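Local coordinates for protein PaxB (Photorhabdus luminescens, PDB 6EK4) that probably acts as one component of a two-component alpha-helical pore-forming toxin, working with a partner of the PaxA/YaxA type to perforate target membranes, at residues 183-196 / 223-237. Residues are numbered along the deposited sequence; the frame is centred on the assembly and turned at random.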
loop_
_atom_site.group_PDB
_atom_site.type_symbol
_atom_site.label_atom_id
_atom_site.label_comp_id
_atom_site.label_asym_id
_atom_site.label_seq_id
_atom_site.Cartn_x
_atom_site.Cartn_y
_atom_site.Cartn_z
ATOM N N LYS A 183 -13.147 -8.342 47.632
ATOM C CA LYS A 183 -14.164 -8.685 48.629
ATOM C C LYS A 183 -13.512 -9.357 49.838
ATOM O O LYS A 183 -13.869 -9.079 50.983
ATOM C CB LYS A 183 -15.225 -9.614 48.029
ATOM C CG LYS A 183 -15.967 -9.048 46.823
ATOM C CD LYS A 183 -17.335 -8.477 47.155
ATOM C CE LYS A 183 -18.086 -8.143 45.874
ATOM N NZ LYS A 183 -19.394 -7.473 46.116
ATOM N N ILE A 184 -12.555 -10.244 49.569
ATOM C CA ILE A 184 -11.791 -10.920 50.619
ATOM C C ILE A 184 -10.884 -9.935 51.363
ATOM O O ILE A 184 -10.707 -10.045 52.575
ATOM C CB ILE A 184 -10.957 -12.089 50.041
ATOM C CG1 ILE A 184 -11.893 -13.196 49.539
ATOM C CG2 ILE A 184 -9.993 -12.647 51.084
ATOM C CD1 ILE A 184 -11.193 -14.320 48.806
ATOM N N ILE A 185 -10.315 -8.976 50.637
ATOM C CA ILE A 185 -9.474 -7.944 51.250
ATOM C C ILE A 185 -10.286 -7.087 52.226
ATOM O O ILE A 185 -9.799 -6.748 53.305
ATOM C CB ILE A 185 -8.781 -7.063 50.183
ATOM C CG1 ILE A 185 -7.718 -7.884 49.442
ATOM C CG2 ILE A 185 -8.132 -5.837 50.819
ATOM C CD1 ILE A 185 -7.265 -7.281 48.129
ATOM N N GLU A 186 -11.518 -6.747 51.848
ATOM C CA GLU A 186 -12.410 -5.980 52.721
ATOM C C GLU A 186 -12.794 -6.771 53.974
ATOM O O GLU A 186 -12.944 -6.190 55.048
ATOM C CB GLU A 186 -13.676 -5.548 51.969
ATOM C CG GLU A 186 -13.440 -4.506 50.882
ATOM C CD GLU A 186 -13.392 -3.081 51.410
ATOM O OE1 GLU A 186 -13.881 -2.172 50.705
ATOM O OE2 GLU A 186 -12.866 -2.863 52.522
ATOM N N SER A 187 -12.951 -8.086 53.829
ATOM C CA SER A 187 -13.226 -8.965 54.969
ATOM C C SER A 187 -12.070 -8.966 55.959
ATOM O O SER A 187 -12.281 -8.873 57.166
ATOM C CB SER A 187 -13.494 -10.398 54.503
ATOM O OG SER A 187 -14.760 -10.497 53.888
ATOM N N GLN A 188 -10.850 -9.080 55.442
ATOM C CA GLN A 188 -9.655 -9.044 56.278
ATOM C C GLN A 188 -9.518 -7.707 57.007
ATOM O O GLN A 188 -9.154 -7.676 58.181
ATOM C CB GLN A 188 -8.405 -9.319 55.436
ATOM C CG GLN A 188 -8.283 -10.767 54.988
ATOM C CD GLN A 188 -7.086 -11.011 54.086
ATOM O OE1 GLN A 188 -6.770 -10.198 53.215
ATOM N NE2 GLN A 188 -6.418 -12.144 54.285
ATOM N N ASP A 189 -9.823 -6.612 56.314
ATOM C CA ASP A 189 -9.722 -5.273 56.900
ATOM C C ASP A 189 -10.635 -5.103 58.116
ATOM O O ASP A 189 -10.199 -4.588 59.143
ATOM C CB ASP A 189 -10.021 -4.186 55.857
ATOM C CG ASP A 189 -8.900 -4.025 54.832
ATOM O OD1 ASP A 189 -7.845 -4.683 54.972
ATOM O OD2 ASP A 189 -9.075 -3.232 53.881
ATOM N N VAL A 190 -11.890 -5.539 58.004
ATOM C CA VAL A 190 -12.829 -5.458 59.135
ATOM C C VAL A 190 -12.461 -6.434 60.262
ATOM O O VAL A 190 -12.722 -6.158 61.433
ATOM C CB VAL A 190 -14.307 -5.656 58.708
ATOM C CG1 VAL A 190 -14.731 -4.556 57.745
ATOM C CG2 VAL A 190 -14.548 -7.028 58.091
ATOM N N ILE A 191 -11.857 -7.566 59.903
ATOM C CA ILE A 191 -11.329 -8.515 60.888
ATOM C C ILE A 191 -10.133 -7.900 61.616
ATOM O O ILE A 191 -10.047 -7.961 62.842
ATOM C CB ILE A 191 -10.918 -9.853 60.225
ATOM C CG1 ILE A 191 -12.167 -10.623 59.784
ATOM C CG2 ILE A 191 -10.092 -10.712 61.176
ATOM C CD1 ILE A 191 -11.899 -11.716 58.773
ATOM N N ARG A 192 -9.220 -7.310 60.851
ATOM C CA ARG A 192 -8.018 -6.686 61.406
ATOM C C ARG A 192 -8.329 -5.411 62.197
ATOM O O ARG A 192 -7.712 -5.156 63.233
ATOM C CB ARG A 192 -7.017 -6.384 60.282
ATOM C CG ARG A 192 -6.347 -7.627 59.706
ATOM C CD ARG A 192 -5.972 -7.457 58.237
ATOM N NE ARG A 192 -4.941 -8.397 57.789
ATOM C CZ ARG A 192 -5.108 -9.713 57.637
ATOM N NH1 ARG A 192 -6.274 -10.300 57.902
ATOM N NH2 ARG A 192 -4.087 -10.457 57.221
ATOM N N GLN A 193 -9.286 -4.623 61.712
ATOM C CA GLN A 193 -9.643 -3.348 62.341
ATOM C C GLN A 193 -10.328 -3.536 63.695
ATOM O O GLN A 193 -10.028 -2.815 64.648
ATOM C CB GLN A 193 -10.551 -2.532 61.410
ATOM C CG GLN A 193 -10.933 -1.152 61.932
ATOM C CD GLN A 193 -11.894 -0.419 61.010
ATOM O OE1 GLN A 193 -11.966 -0.700 59.813
ATOM N NE2 GLN A 193 -12.639 0.531 61.568
ATOM N N TYR A 194 -11.246 -4.498 63.773
ATOM C CA TYR A 194 -12.025 -4.740 64.992
ATOM C C TYR A 194 -11.508 -5.919 65.831
ATOM O O TYR A 194 -12.165 -6.334 66.787
ATOM C CB TYR A 194 -13.500 -4.941 64.631
ATOM C CG TYR A 194 -14.184 -3.672 64.179
ATOM C CD1 TYR A 194 -14.598 -2.717 65.103
ATOM C CD2 TYR A 194 -14.416 -3.422 62.829
ATOM C CE1 TYR A 194 -15.224 -1.550 64.697
ATOM C CE2 TYR A 194 -15.043 -2.257 62.414
ATOM C CZ TYR A 194 -15.445 -1.325 63.352
ATOM O OH TYR A 194 -16.068 -0.167 62.950
ATOM N N ASN A 195 -10.331 -6.439 65.478
ATOM C CA ASN A 195 -9.665 -7.507 66.235
ATOM C C ASN A 195 -10.539 -8.744 66.442
ATOM O O ASN A 195 -10.613 -9.286 67.546
ATOM C CB ASN A 195 -9.168 -6.980 67.589
ATOM C CG ASN A 195 -8.329 -5.722 67.457
ATOM O OD1 ASN A 195 -8.834 -4.664 67.083
ATOM N ND2 ASN A 195 -7.043 -5.829 67.774
ATOM N N LEU A 196 -11.192 -9.192 65.374
ATOM C CA LEU A 196 -12.083 -10.356 65.444
ATOM C C LEU A 196 -11.336 -11.662 65.737
ATOM O O LEU A 196 -11.904 -12.578 66.329
ATOM C CB LEU A 196 -12.906 -10.493 64.155
ATOM C CG LEU A 196 -14.235 -9.731 64.122
ATOM C CD1 LEU A 196 -14.066 -8.279 64.550
ATOM C CD2 LEU A 196 -14.858 -9.814 62.736
ATOM N N ILE A 223 -19.587 -4.169 58.683
ATOM C CA ILE A 223 -18.723 -5.345 58.849
ATOM C C ILE A 223 -19.466 -6.651 58.571
ATOM O O ILE A 223 -18.872 -7.621 58.103
ATOM C CB ILE A 223 -18.074 -5.405 60.257
ATOM C CG1 ILE A 223 -19.111 -5.701 61.352
ATOM C CG2 ILE A 223 -17.335 -4.106 60.557
ATOM C CD1 ILE A 223 -18.517 -5.799 62.740
ATOM N N LYS A 224 -20.765 -6.667 58.858
ATOM C CA LYS A 224 -21.587 -7.861 58.672
ATOM C C LYS A 224 -21.701 -8.230 57.190
ATOM O O LYS A 224 -21.754 -9.410 56.843
ATOM C CB LYS A 224 -22.971 -7.636 59.286
ATOM C CG LYS A 224 -23.763 -8.900 59.570
ATOM C CD LYS A 224 -24.829 -8.668 60.633
ATOM C CE LYS A 224 -25.776 -7.533 60.267
ATOM N NZ LYS A 224 -26.966 -7.488 61.158
ATOM N N GLN A 225 -21.721 -7.217 56.326
ATOM C CA GLN A 225 -21.785 -7.432 54.879
ATOM C C GLN A 225 -20.411 -7.819 54.331
ATOM O O GLN A 225 -20.308 -8.643 53.421
ATOM C CB GLN A 225 -22.300 -6.176 54.163
ATOM C CG GLN A 225 -23.279 -6.454 53.033
ATOM C CD GLN A 225 -24.674 -6.779 53.543
ATOM O OE1 GLN A 225 -24.906 -7.846 54.111
ATOM N NE2 GLN A 225 -25.612 -5.856 53.342
ATOM N N ALA A 226 -19.360 -7.214 54.885
ATOM C CA ALA A 226 -17.988 -7.501 54.468
ATOM C C ALA A 226 -17.611 -8.956 54.738
ATOM O O ALA A 226 -17.129 -9.650 53.844
ATOM C CB ALA A 226 -17.014 -6.565 55.169
ATOM N N ILE A 227 -17.845 -9.411 55.968
ATOM C CA ILE A 227 -17.521 -10.783 56.367
ATOM C C ILE A 227 -18.283 -11.784 55.499
ATOM O O ILE A 227 -17.683 -12.687 54.915
ATOM C CB ILE A 227 -17.849 -11.044 57.859
ATOM C CG1 ILE A 227 -16.995 -10.159 58.781
ATOM C CG2 ILE A 227 -17.649 -12.515 58.215
ATOM C CD1 ILE A 227 -15.552 -10.594 58.922
ATOM N N LYS A 228 -19.601 -11.612 55.409
ATOM C CA LYS A 228 -20.463 -12.531 54.661
ATOM C C LYS A 228 -20.024 -12.688 53.202
ATOM O O LYS A 228 -20.016 -13.798 52.672
ATOM C CB LYS A 228 -21.920 -12.059 54.706
ATOM C CG LYS A 228 -22.935 -13.110 54.272
ATOM C CD LYS A 228 -24.054 -12.493 53.444
ATOM C CE LYS A 228 -25.195 -13.470 53.201
ATOM N NZ LYS A 228 -26.129 -13.540 54.359
ATOM N N GLN A 229 -19.664 -11.578 52.561
ATOM C CA GLN A 229 -19.272 -11.594 51.150
ATOM C C GLN A 229 -17.924 -12.283 50.926
ATOM O O GLN A 229 -17.798 -13.131 50.041
ATOM C CB GLN A 229 -19.236 -10.171 50.577
ATOM C CG GLN A 229 -20.613 -9.573 50.320
ATOM C CD GLN A 229 -20.554 -8.130 49.850
ATOM O OE1 GLN A 229 -19.569 -7.696 49.251
ATOM N NE2 GLN A 229 -21.615 -7.378 50.117
ATOM N N GLY A 230 -16.926 -11.920 51.727
ATOM C CA GLY A 230 -15.584 -12.489 51.593
ATOM C C GLY A 230 -15.486 -13.944 52.011
ATOM O O GLY A 230 -14.713 -14.708 51.430
ATOM N N VAL A 231 -16.259 -14.330 53.023
ATOM C CA VAL A 231 -16.307 -15.722 53.469
ATOM C C VAL A 231 -16.934 -16.617 52.399
ATOM O O VAL A 231 -16.409 -17.689 52.103
ATOM C CB VAL A 231 -17.081 -15.863 54.802
ATOM C CG1 VAL A 231 -17.415 -17.321 55.102
ATOM C CG2 VAL A 231 -16.275 -15.258 55.945
ATOM N N GLU A 232 -18.047 -16.168 51.824
ATOM C CA GLU A 232 -18.766 -16.943 50.806
ATOM C C GLU A 232 -17.893 -17.214 49.580
ATOM O O GLU A 232 -17.937 -18.307 49.010
ATOM C CB GLU A 232 -20.047 -16.214 50.379
ATOM C CG GLU A 232 -21.023 -17.070 49.581
ATOM C CD GLU A 232 -22.045 -16.247 48.811
ATOM O OE1 GLU A 232 -21.658 -15.231 48.192
ATOM O OE2 GLU A 232 -23.237 -16.624 48.811
ATOM N N ILE A 233 -17.106 -16.217 49.182
ATOM C CA ILE A 233 -16.202 -16.342 48.039
ATOM C C ILE A 233 -15.039 -17.277 48.365
ATOM O O ILE A 233 -14.725 -18.174 47.584
ATOM C CB ILE A 233 -15.657 -14.965 47.594
ATOM C CG1 ILE A 233 -16.797 -14.100 47.042
ATOM C CG2 ILE A 233 -14.566 -15.124 46.540
ATOM C CD1 ILE A 233 -16.493 -12.617 47.023
ATOM N N ALA A 234 -14.410 -17.059 49.517
ATOM C CA ALA A 234 -13.270 -17.871 49.946
ATOM C C ALA A 234 -13.640 -19.344 50.087
ATOM O O ALA A 234 -12.882 -20.221 49.675
ATOM C CB ALA A 234 -12.708 -17.343 51.258
ATOM N N LYS A 235 -14.806 -19.608 50.673
ATOM C CA LYS A 235 -15.299 -20.977 50.841
ATOM C C LYS A 235 -15.496 -21.685 49.498
ATOM O O LYS A 235 -15.178 -22.866 49.365
ATOM C CB LYS A 235 -16.609 -20.982 51.637
ATOM C CG LYS A 235 -16.424 -20.746 53.129
ATOM C CD LYS A 235 -17.750 -20.549 53.849
ATOM C CE LYS A 235 -18.570 -21.830 53.900
ATOM N NZ LYS A 235 -19.812 -21.665 54.704
ATOM N N LYS A 236 -16.010 -20.955 48.511
ATOM C CA LYS A 236 -16.244 -21.502 47.172
ATOM C C LYS A 236 -14.935 -21.840 46.451
ATOM O O LYS A 236 -14.872 -22.808 45.692
ATOM C CB LYS A 236 -17.065 -20.514 46.336
ATOM C CG LYS A 236 -17.563 -21.069 45.009
ATOM C CD LYS A 236 -18.595 -20.144 44.381
ATOM C CE LYS A 236 -19.083 -20.665 43.038
ATOM N NZ LYS A 236 -18.040 -20.592 41.975
ATOM N N ILE A 237 -13.899 -21.040 46.697
ATOM C CA ILE A 237 -12.582 -21.244 46.086
ATOM C C ILE A 237 -11.870 -22.464 46.680
ATOM O O ILE A 237 -11.243 -23.235 45.952
ATOM C CB ILE A 237 -11.693 -19.989 46.249
ATOM C CG1 ILE A 237 -12.289 -18.810 45.472
ATOM C CG2 ILE A 237 -10.270 -20.258 45.771
ATOM C CD1 ILE A 237 -11.871 -17.457 46.005
#
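Ser187 is the small bump and Gly230 the floor of its hollow: the Ser187 side chain sits as a knob among Ala226, Ile227, Gly230 and Val231. Because Gly230 carries no side chain, its CA comes within 4.2 Å of Ile184 CA. Standing anti to its own carbonyl carbon (chi1 -73°), Ser187 OG donates a hydrogen bond to Ala226 O, reaching it from above the carbonyl plane, while Gly230 N comes to that oxygen from the opposite face; one carbonyl thus serves its own helix and the neighbouring one. A larger knob follows on each flank. Ile184 lodges among Gly230, Ile233, Ala234 and Ile237, and Ile227 returns the gesture, its side chain sitting among Ser187, Val190, Ile191 and Leu196, with CD1 3.5 Å from Ile191 CG1. Towards the end of helix 149-193, Ile223 CG2 rests obliquely against the Tyr194 ring, 3.5 Å from CE2. At the other margin Lys183 lies across Ile233, and its NZ donates a hydrogen bond to Gln229 OE1 (3.1 Å). Helix 247-321 also packs on Ala234 and Ile237. Centred on a close approach at Gly230, this is knobs-into-holes packing of two obliquely crossed helices, their directions 130° apart, near one end of the elongated all-helical toxin.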